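Local structure of putative transcriptional regulator (Bacillus cytotoxicus NVH 391-98, 3K4H) at residues A[218-229]-A[278-286]; A[115-123]-A[145-156]. The protein probably regulates transcription as a LacI-type DNA-binding protein, with a sugar-binding core that here holds a glucose-based glycan in its pocket. All coordinates share one frame; numbering follows the deposited sequence.

Contact 1: residues A[218-229]-A[278-286]. With GLC (alpha-D-glucopyranose), chain C.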
# COMPACT_ATOMS: atom_id res chain seq x y z
N VAL A 218 24.63 -12.34 19.76
CA VAL A 218 23.38 -12.33 19.03
C VAL A 218 23.07 -13.77 18.64
O VAL A 218 23.94 -14.45 18.10
CB VAL A 218 23.43 -11.39 17.80
CG1 VAL A 218 22.08 -11.34 17.11
CG2 VAL A 218 23.83 -10.00 18.21
N PRO A 219 21.84 -14.24 18.92
CA PRO A 219 20.74 -13.47 19.49
C PRO A 219 20.36 -13.75 20.93
O PRO A 219 19.24 -13.39 21.34
CB PRO A 219 19.59 -13.93 18.64
CG PRO A 219 19.86 -15.35 18.46
CD PRO A 219 21.35 -15.50 18.36
N LYS A 220 21.24 -14.39 21.69
CA LYS A 220 20.88 -14.72 23.06
C LYS A 220 20.67 -13.44 23.88
O LYS A 220 19.68 -13.33 24.60
CB LYS A 220 21.87 -15.67 23.73
CG LYS A 220 23.28 -15.15 23.89
CD LYS A 220 24.07 -15.89 25.00
CE LYS A 220 24.41 -17.36 24.66
NZ LYS A 220 25.65 -17.83 25.33
N ASP A 221 21.58 -12.47 23.74
CA ASP A 221 21.50 -11.24 24.52
C ASP A 221 20.62 -10.17 23.84
O ASP A 221 19.88 -9.44 24.51
CB ASP A 221 22.90 -10.69 24.78
CG ASP A 221 23.80 -11.66 25.52
OD1 ASP A 221 23.37 -12.22 26.55
OD2 ASP A 221 24.96 -11.84 25.10
N VAL A 222 20.72 -10.08 22.52
CA VAL A 222 20.00 -9.04 21.78
C VAL A 222 19.57 -9.62 20.47
O VAL A 222 20.38 -10.22 19.77
CB VAL A 222 20.89 -7.81 21.50
CG1 VAL A 222 20.14 -6.79 20.67
CG2 VAL A 222 21.33 -7.15 22.76
N SER A 223 18.30 -9.44 20.13
CA SER A 223 17.77 -9.81 18.83
C SER A 223 17.84 -8.60 17.88
O SER A 223 17.57 -7.46 18.28
CB SER A 223 16.33 -10.31 18.95
OG SER A 223 16.23 -11.42 19.82
N ILE A 224 18.18 -8.87 16.62
CA ILE A 224 18.26 -7.85 15.59
C ILE A 224 17.40 -8.28 14.40
O ILE A 224 17.54 -9.41 13.94
CB ILE A 224 19.70 -7.75 15.02
CG1 ILE A 224 20.72 -7.46 16.11
CG2 ILE A 224 19.78 -6.72 13.90
CD1 ILE A 224 22.16 -7.71 15.61
N VAL A 225 16.53 -7.40 13.91
CA VAL A 225 16.00 -7.54 12.56
C VAL A 225 16.39 -6.29 11.79
O VAL A 225 16.40 -5.19 12.37
CB VAL A 225 14.49 -7.66 12.52
CG1 VAL A 225 14.06 -7.92 11.09
CG2 VAL A 225 14.01 -8.78 13.41
N SER A 226 16.68 -6.43 10.51
CA SER A 226 17.04 -5.34 9.64
C SER A 226 16.32 -5.45 8.33
O SER A 226 15.53 -6.31 8.13
CB SER A 226 18.52 -5.32 9.41
OG SER A 226 18.78 -5.32 8.04
N PHE A 227 16.61 -4.58 7.41
CA PHE A 227 15.89 -4.49 6.17
C PHE A 227 16.77 -4.57 4.97
O PHE A 227 17.87 -4.18 5.01
CB PHE A 227 15.21 -3.16 6.09
CG PHE A 227 13.85 -3.14 6.60
CD1 PHE A 227 12.81 -3.27 5.78
CD2 PHE A 227 13.60 -2.90 7.89
CE1 PHE A 227 11.57 -3.23 6.27
CE2 PHE A 227 12.36 -2.86 8.35
CZ PHE A 227 11.36 -3.02 7.55
N ASN A 228 16.23 -5.04 3.88
CA ASN A 228 16.87 -5.10 2.58
C ASN A 228 17.62 -6.31 2.09
O ASN A 228 17.84 -6.41 0.94
CB ASN A 228 17.96 -4.07 2.61
CG ASN A 228 17.49 -2.67 2.40
OD1 ASN A 228 18.29 -1.77 2.37
ND2 ASN A 228 16.23 -2.49 2.26
N ASN A 229 17.88 -7.32 2.86
CA ASN A 229 18.45 -8.50 2.26
C ASN A 229 19.72 -8.41 1.46
O ASN A 229 19.84 -9.01 0.44
CB ASN A 229 17.41 -9.21 1.46
CG ASN A 229 17.77 -10.60 1.20
OD1 ASN A 229 18.81 -11.05 1.56
ND2 ASN A 229 16.91 -11.30 0.56
N LEU A 278 9.58 -10.96 5.33
CA LEU A 278 10.44 -11.06 6.48
C LEU A 278 11.18 -12.40 6.49
O LEU A 278 10.54 -13.45 6.62
CB LEU A 278 9.60 -10.89 7.72
CG LEU A 278 10.27 -11.17 9.05
CD1 LEU A 278 11.46 -10.23 9.32
CD2 LEU A 278 9.17 -10.96 10.04
N LEU A 279 12.49 -12.40 6.34
CA LEU A 279 13.22 -13.63 6.39
C LEU A 279 13.81 -13.77 7.71
O LEU A 279 14.67 -13.04 8.04
CB LEU A 279 14.40 -13.56 5.48
CG LEU A 279 14.12 -13.13 4.09
CD1 LEU A 279 15.37 -13.06 3.41
CD2 LEU A 279 13.29 -14.14 3.51
N LYS A 280 13.40 -14.76 8.46
CA LYS A 280 13.97 -14.93 9.75
C LYS A 280 15.11 -15.85 9.60
O LYS A 280 14.95 -16.96 9.22
CB LYS A 280 12.96 -15.52 10.67
CG LYS A 280 11.59 -15.34 10.19
CD LYS A 280 10.62 -15.25 11.29
CE LYS A 280 9.28 -15.10 10.72
NZ LYS A 280 8.27 -14.96 11.73
N ARG A 281 16.30 -15.35 9.85
CA ARG A 281 17.42 -16.20 9.77
C ARG A 281 17.87 -16.55 11.16
O ARG A 281 17.19 -17.22 11.86
CB ARG A 281 18.54 -15.53 8.98
CG ARG A 281 18.10 -14.94 7.66
CD ARG A 281 19.13 -15.07 6.55
NE ARG A 281 19.34 -13.86 5.78
CZ ARG A 281 19.14 -13.75 4.49
NH1 ARG A 281 19.35 -12.62 3.89
NH2 ARG A 281 18.72 -14.76 3.80
N GLN A 282 19.04 -16.12 11.53
CA GLN A 282 19.58 -16.39 12.84
C GLN A 282 19.76 -15.38 13.95
O GLN A 282 20.41 -15.65 14.89
CB GLN A 282 20.77 -17.28 12.67
CG GLN A 282 20.27 -18.57 12.17
CD GLN A 282 21.12 -19.16 11.14
OE1 GLN A 282 22.23 -19.52 11.40
NE2 GLN A 282 20.59 -19.30 9.94
N THR A 283 19.23 -14.19 13.83
CA THR A 283 19.52 -13.17 14.80
C THR A 283 18.44 -12.91 15.77
O THR A 283 18.46 -11.93 16.42
CB THR A 283 19.87 -11.88 14.17
OG1 THR A 283 19.03 -11.67 13.05
CG2 THR A 283 21.23 -11.93 13.69
N CYS A 284 17.48 -13.78 15.84
CA CYS A 284 16.39 -13.61 16.77
C CYS A 284 16.14 -14.79 17.68
O CYS A 284 16.15 -15.91 17.25
CB CYS A 284 15.15 -13.25 16.01
SG CYS A 284 15.23 -11.67 15.48
N GLU A 285 15.88 -14.53 18.94
CA GLU A 285 15.61 -15.55 19.93
C GLU A 285 14.44 -15.20 20.79
O GLU A 285 14.04 -14.08 20.86
CB GLU A 285 16.79 -15.74 20.83
CG GLU A 285 17.12 -17.14 21.05
CD GLU A 285 18.43 -17.30 21.70
OE1 GLU A 285 19.30 -17.96 21.12
OE2 GLU A 285 18.61 -16.78 22.79
N GLY A 286 13.87 -16.19 21.44
CA GLY A 286 12.76 -15.98 22.32
C GLY A 286 13.13 -15.21 23.54
O GLY A 286 14.25 -15.26 24.00
C1 GLC C . 18.79 2.25 1.87
C2 GLC C . 18.73 3.34 0.81
C3 GLC C . 17.34 3.92 0.76
C4 GLC C . 16.42 2.76 0.38
C5 GLC C . 16.39 1.76 1.54
C6 GLC C . 15.55 0.53 1.16
O1 GLC C . 18.84 2.85 3.14
O2 GLC C . 19.64 4.36 1.14
O3 GLC C . 17.30 4.98 -0.17
O4 GLC C . 15.11 3.20 0.11
O5 GLC C . 17.71 1.34 1.87
O6 GLC C . 14.95 -0.08 2.29
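The hydroxyl of Thr283 joins the two segments most closely, OG1 donating to Ile224 O at 2.8 Å while it also accepts the backbone N-H of Ser241. With chi1 at 40°, OG1 sits between the backbone N and the carbonyl carbon and CG2 is left to lie alongside Val218 CG1. The backbone of the same threonine works in the other direction: Ile224 N donates to Thr283 O at 3.1 Å, so Ile224 is held through both its N-H and its carbonyl. Next to it, Glu285 N gives a nearly straight bond to Ser223 OG (3.3 Å, 171° at the hydrogen). Strand 223-227 belongs to the mixed sheet of one lobe of a periplasmic-binding-protein-like fold, where strand 241-244 separates it from the antiparallel edge strand 277-279. Beyond that edge strand the chain returns, and 283-285 reach the start of 223-227 directly. Packing accompanies the return: Pro219, whose ring follows a cis peptide, sets CB against the carbonyl O of Thr283, and Val225 spreads its methyls, CG2 to Cys284 SG at 3.8 Å and CG1 to Leu278 CD1 at 3.9 Å. Just past the far end of the strand, Asn229 OD1 lies near the guanidinium plane of Arg281 and accepts from NH1 at 2.9 Å; the donor stands 51° out of the amide's own plane. Leu279 CD1 lies over the rim of one guanidinium face, 3.6 Å above its plane. Arg281 NE reaches Leu240 O and NH1 also binds Ser233 OG, while Asn229 ND2 turns to Asp244.

Contact 2: residues A[115-123]-A[145-156]. With GLC (alpha-D-glucopyranose), chain B; GLC (alpha-D-glucopyranose), chain C.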
# COMPACT_ATOMS: atom_id res chain seq x y z
N ASN A 115 6.10 -0.10 3.60
CA ASN A 115 7.03 0.00 4.69
C ASN A 115 6.37 0.12 6.05
O ASN A 115 6.87 -0.41 7.04
CB ASN A 115 7.92 1.20 4.44
CG ASN A 115 9.02 0.88 3.48
OD1 ASN A 115 9.66 -0.16 3.61
ND2 ASN A 115 9.24 1.76 2.50
N TYR A 116 5.23 0.81 6.11
CA TYR A 116 4.49 0.91 7.35
C TYR A 116 4.15 -0.47 7.85
O TYR A 116 4.46 -0.81 9.00
CB TYR A 116 3.23 1.74 7.19
CG TYR A 116 2.44 1.82 8.46
CD1 TYR A 116 2.70 2.81 9.41
CD2 TYR A 116 1.44 0.89 8.74
CE1 TYR A 116 1.96 2.86 10.59
CE2 TYR A 116 0.72 0.94 9.90
CZ TYR A 116 0.98 1.92 10.81
OH TYR A 116 0.25 1.93 11.96
N THR A 117 3.54 -1.28 7.00
CA THR A 117 3.18 -2.62 7.38
C THR A 117 4.36 -3.57 7.57
O THR A 117 4.32 -4.45 8.44
CB THR A 117 2.17 -3.21 6.41
OG1 THR A 117 1.10 -2.26 6.24
CG2 THR A 117 1.60 -4.51 6.94
N ALA A 118 5.42 -3.40 6.78
CA ALA A 118 6.57 -4.29 6.96
C ALA A 118 7.07 -4.11 8.39
O ALA A 118 7.21 -5.10 9.11
CB ALA A 118 7.64 -4.04 5.94
N ALA A 119 7.24 -2.86 8.83
CA ALA A 119 7.76 -2.52 10.17
C ALA A 119 6.80 -2.93 11.27
O ALA A 119 7.21 -3.42 12.31
CB ALA A 119 8.10 -1.04 10.28
N ARG A 120 5.51 -2.73 11.05
CA ARG A 120 4.51 -3.26 11.96
C ARG A 120 4.73 -4.75 12.14
O ARG A 120 4.68 -5.23 13.25
CB ARG A 120 3.10 -3.02 11.40
CG ARG A 120 2.42 -1.78 11.89
CD ARG A 120 1.41 -2.12 12.95
NE ARG A 120 0.15 -1.39 12.77
CZ ARG A 120 -1.05 -1.86 13.09
NH1 ARG A 120 -1.20 -3.07 13.62
NH2 ARG A 120 -2.12 -1.12 12.88
N GLU A 121 4.94 -5.47 11.04
CA GLU A 121 5.02 -6.92 11.09
C GLU A 121 6.28 -7.38 11.82
O GLU A 121 6.22 -8.29 12.66
CB GLU A 121 4.97 -7.51 9.70
CG GLU A 121 3.60 -7.59 9.07
CD GLU A 121 3.66 -7.89 7.57
OE1 GLU A 121 4.75 -7.77 6.97
OE2 GLU A 121 2.62 -8.23 6.99
N VAL A 122 7.40 -6.73 11.52
CA VAL A 122 8.64 -6.98 12.25
C VAL A 122 8.44 -6.75 13.76
O VAL A 122 8.93 -7.54 14.58
CB VAL A 122 9.79 -6.10 11.70
CG1 VAL A 122 11.00 -6.15 12.60
CG2 VAL A 122 10.20 -6.57 10.32
N ALA A 123 7.71 -5.69 14.12
CA ALA A 123 7.55 -5.36 15.53
C ALA A 123 6.61 -6.36 16.17
O ALA A 123 6.82 -6.76 17.32
CB ALA A 123 7.07 -3.94 15.70
N VAL A 145 11.08 6.66 3.88
CA VAL A 145 11.21 5.27 4.26
C VAL A 145 11.52 5.14 5.77
O VAL A 145 10.99 4.24 6.44
CB VAL A 145 12.23 4.52 3.39
CG1 VAL A 145 13.64 5.13 3.52
CG2 VAL A 145 12.23 3.05 3.76
N THR A 146 12.33 6.05 6.31
CA THR A 146 12.60 6.07 7.74
C THR A 146 11.38 6.47 8.57
O THR A 146 11.07 5.82 9.56
CB THR A 146 13.80 6.97 8.09
OG1 THR A 146 14.92 6.61 7.27
CG2 THR A 146 14.19 6.80 9.56
N ARG A 147 10.66 7.52 8.19
CA ARG A 147 9.49 7.92 8.95
C ARG A 147 8.48 6.80 8.99
O ARG A 147 7.88 6.56 10.03
CB ARG A 147 8.83 9.16 8.35
CG ARG A 147 9.07 10.45 9.06
CD ARG A 147 7.94 11.39 8.68
NE ARG A 147 8.25 12.78 9.03
CZ ARG A 147 9.07 13.58 8.35
NH1 ARG A 147 9.71 13.16 7.25
NH2 ARG A 147 9.26 14.83 8.77
N ASP A 148 8.27 6.14 7.86
CA ASP A 148 7.27 5.09 7.76
C ASP A 148 7.64 3.89 8.62
O ASP A 148 6.78 3.37 9.35
CB ASP A 148 7.13 4.60 6.31
CG ASP A 148 6.28 5.51 5.46
OD1 ASP A 148 6.41 5.40 4.22
OD2 ASP A 148 5.49 6.31 6.00
N ARG A 149 8.90 3.45 8.48
CA ARG A 149 9.42 2.32 9.25
C ARG A 149 9.36 2.62 10.75
O ARG A 149 8.85 1.79 11.52
CB ARG A 149 10.80 1.90 8.77
CG ARG A 149 10.67 1.04 7.55
CD ARG A 149 11.98 0.62 6.96
NE ARG A 149 11.74 0.12 5.61
CZ ARG A 149 12.67 -0.03 4.67
NH1 ARG A 149 13.93 0.27 4.91
NH2 ARG A 149 12.34 -0.47 3.47
N LEU A 150 9.80 3.81 11.15
CA LEU A 150 9.48 4.28 12.48
C LEU A 150 8.00 4.17 12.83
O LEU A 150 7.65 3.64 13.87
CB LEU A 150 9.95 5.71 12.70
CG LEU A 150 9.78 6.12 14.16
CD1 LEU A 150 10.41 5.11 15.11
CD2 LEU A 150 10.35 7.50 14.40
N ALA A 151 7.14 4.69 11.97
CA ALA A 151 5.71 4.83 12.29
C ALA A 151 5.07 3.48 12.57
O ALA A 151 4.35 3.34 13.53
CB ALA A 151 4.99 5.57 11.18
N GLY A 152 5.35 2.49 11.72
CA GLY A 152 4.83 1.13 11.87
C GLY A 152 5.28 0.41 13.12
O GLY A 152 4.49 -0.28 13.74
N MSE A 153 6.55 0.54 13.50
CA MSE A 153 7.02 -0.14 14.69
C MSE A 153 6.45 0.55 15.95
O MSE A 153 6.05 -0.11 16.94
CB MSE A 153 8.55 -0.20 14.73
CG MSE A 153 9.18 0.65 15.81
SE MSE A 153 10.81 -0.15 16.51
CE MSE A 153 10.91 0.84 18.18
N SER A 154 6.42 1.88 15.88
CA SER A 154 5.90 2.73 16.92
C SER A 154 4.43 2.39 17.24
O SER A 154 4.09 2.17 18.41
CB SER A 154 6.09 4.19 16.52
OG SER A 154 5.37 5.08 17.36
N ASP A 155 3.58 2.34 16.21
CA ASP A 155 2.17 2.00 16.39
C ASP A 155 2.02 0.61 16.96
O ASP A 155 1.21 0.38 17.85
CB ASP A 155 1.38 2.10 15.08
CG ASP A 155 1.05 3.54 14.69
OD1 ASP A 155 1.11 4.45 15.55
OD2 ASP A 155 0.73 3.77 13.51
N ALA A 156 2.81 -0.32 16.43
CA ALA A 156 2.78 -1.71 16.89
C ALA A 156 3.04 -1.78 18.39
O ALA A 156 2.36 -2.54 19.12
CB ALA A 156 3.76 -2.58 16.10
C1 GLC B . 14.63 3.09 -1.23
C2 GLC B . 14.07 4.45 -1.59
C3 GLC B . 12.93 4.73 -0.62
C4 GLC B . 11.86 3.63 -0.72
C5 GLC B . 12.47 2.26 -0.56
C6 GLC B . 11.42 1.21 -0.84
O2 GLC B . 15.09 5.41 -1.43
O3 GLC B . 12.48 6.04 -0.88
O4 GLC B . 10.97 3.67 0.35
O5 GLC B . 13.62 2.10 -1.39
O6 GLC B . 11.13 0.62 0.40
C1 GLC C . 18.79 2.25 1.87
C2 GLC C . 18.73 3.34 0.81
C3 GLC C . 17.34 3.92 0.76
C4 GLC C . 16.42 2.76 0.38
C5 GLC C . 16.39 1.76 1.54
C6 GLC C . 15.55 0.53 1.16
O1 GLC C . 18.84 2.85 3.14
O2 GLC C . 19.64 4.36 1.14
O3 GLC C . 17.30 4.98 -0.17
O4 GLC C . 15.11 3.20 0.11
O5 GLC C . 17.71 1.34 1.87
O6 GLC C . 14.95 -0.08 2.29
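Helices 115-123 and 145-156 run in roughly the same direction, crossing at -40° with their axes 6.9 Å apart, and Arg120 and Gly152 bring the closest CA pair together at 4.4 Å. Gly152, with no side chain, sits at this close approach, its CA near Tyr116 O. The same CA lies over one face of the Tyr116 ring, a CH-pi contact 3.9 Å from the centroid. With CG anti to the backbone N (chi1 178°), Tyr116 lays its ring across the second helix as a knob among Asp148, Ala151, Gly152 and Asp155. Its hydroxyl donates to Asp155 OD2, which meets the ring at its edge. Further along, Ala119 CB packs on Arg149 O and Ala123 CB meets Ala156 CB at 3.6 Å, small residues lining the close crossing. Asp155 OD2 also forms a salt bridge with Arg120 of the second subunit, and Arg120 repays it to Asp155 there, so this end of the helix pair is part of the dimer interface. The N-terminal end faces the glycan. Arg149 grips Asn115 OD1 side-on with NE and NH2 (2.9 and 2.7 Å), both from the same face of the amide, whose plane stands 80° from the guanidinium; Val145 CG2 lies over the centre of one guanidinium face. The other guanidinium edge is turned to the sugar, where NH1 donates to O6 of the chain C glucose at 2.8 Å and NH2 assists. Asn115 ND2 donates to O6 of the chain B glucose at 3.0 Å. With Asn115 OD1 occupied by arginine, the amide is oriented to present its N-H to the ligand, and both residues act as donors to sugar hydroxyls.

Contact 2 is largely buried, two helices packed face to face, whereas contact 1 is only partly buried and joins a sheet strand to a returning coil at the lobe's margin. The two touch each other: Val122 of helix 115-123 packs on Val225 and Leu278, and Phe227 lies against Ala118 and forms a cation-pi pair with Arg149, its CE1 3.4 Å from Arg149 NE. Both reach the chain C glucose, contact 1 through Asn228 and contact 2 through Arg149. Backbone and hydroxyl hydrogen bonds dominate contact 1, which no second subunit touches; contact 2 combines close helix packing with charged groups directed to the glycan at one end and the dimer at the other.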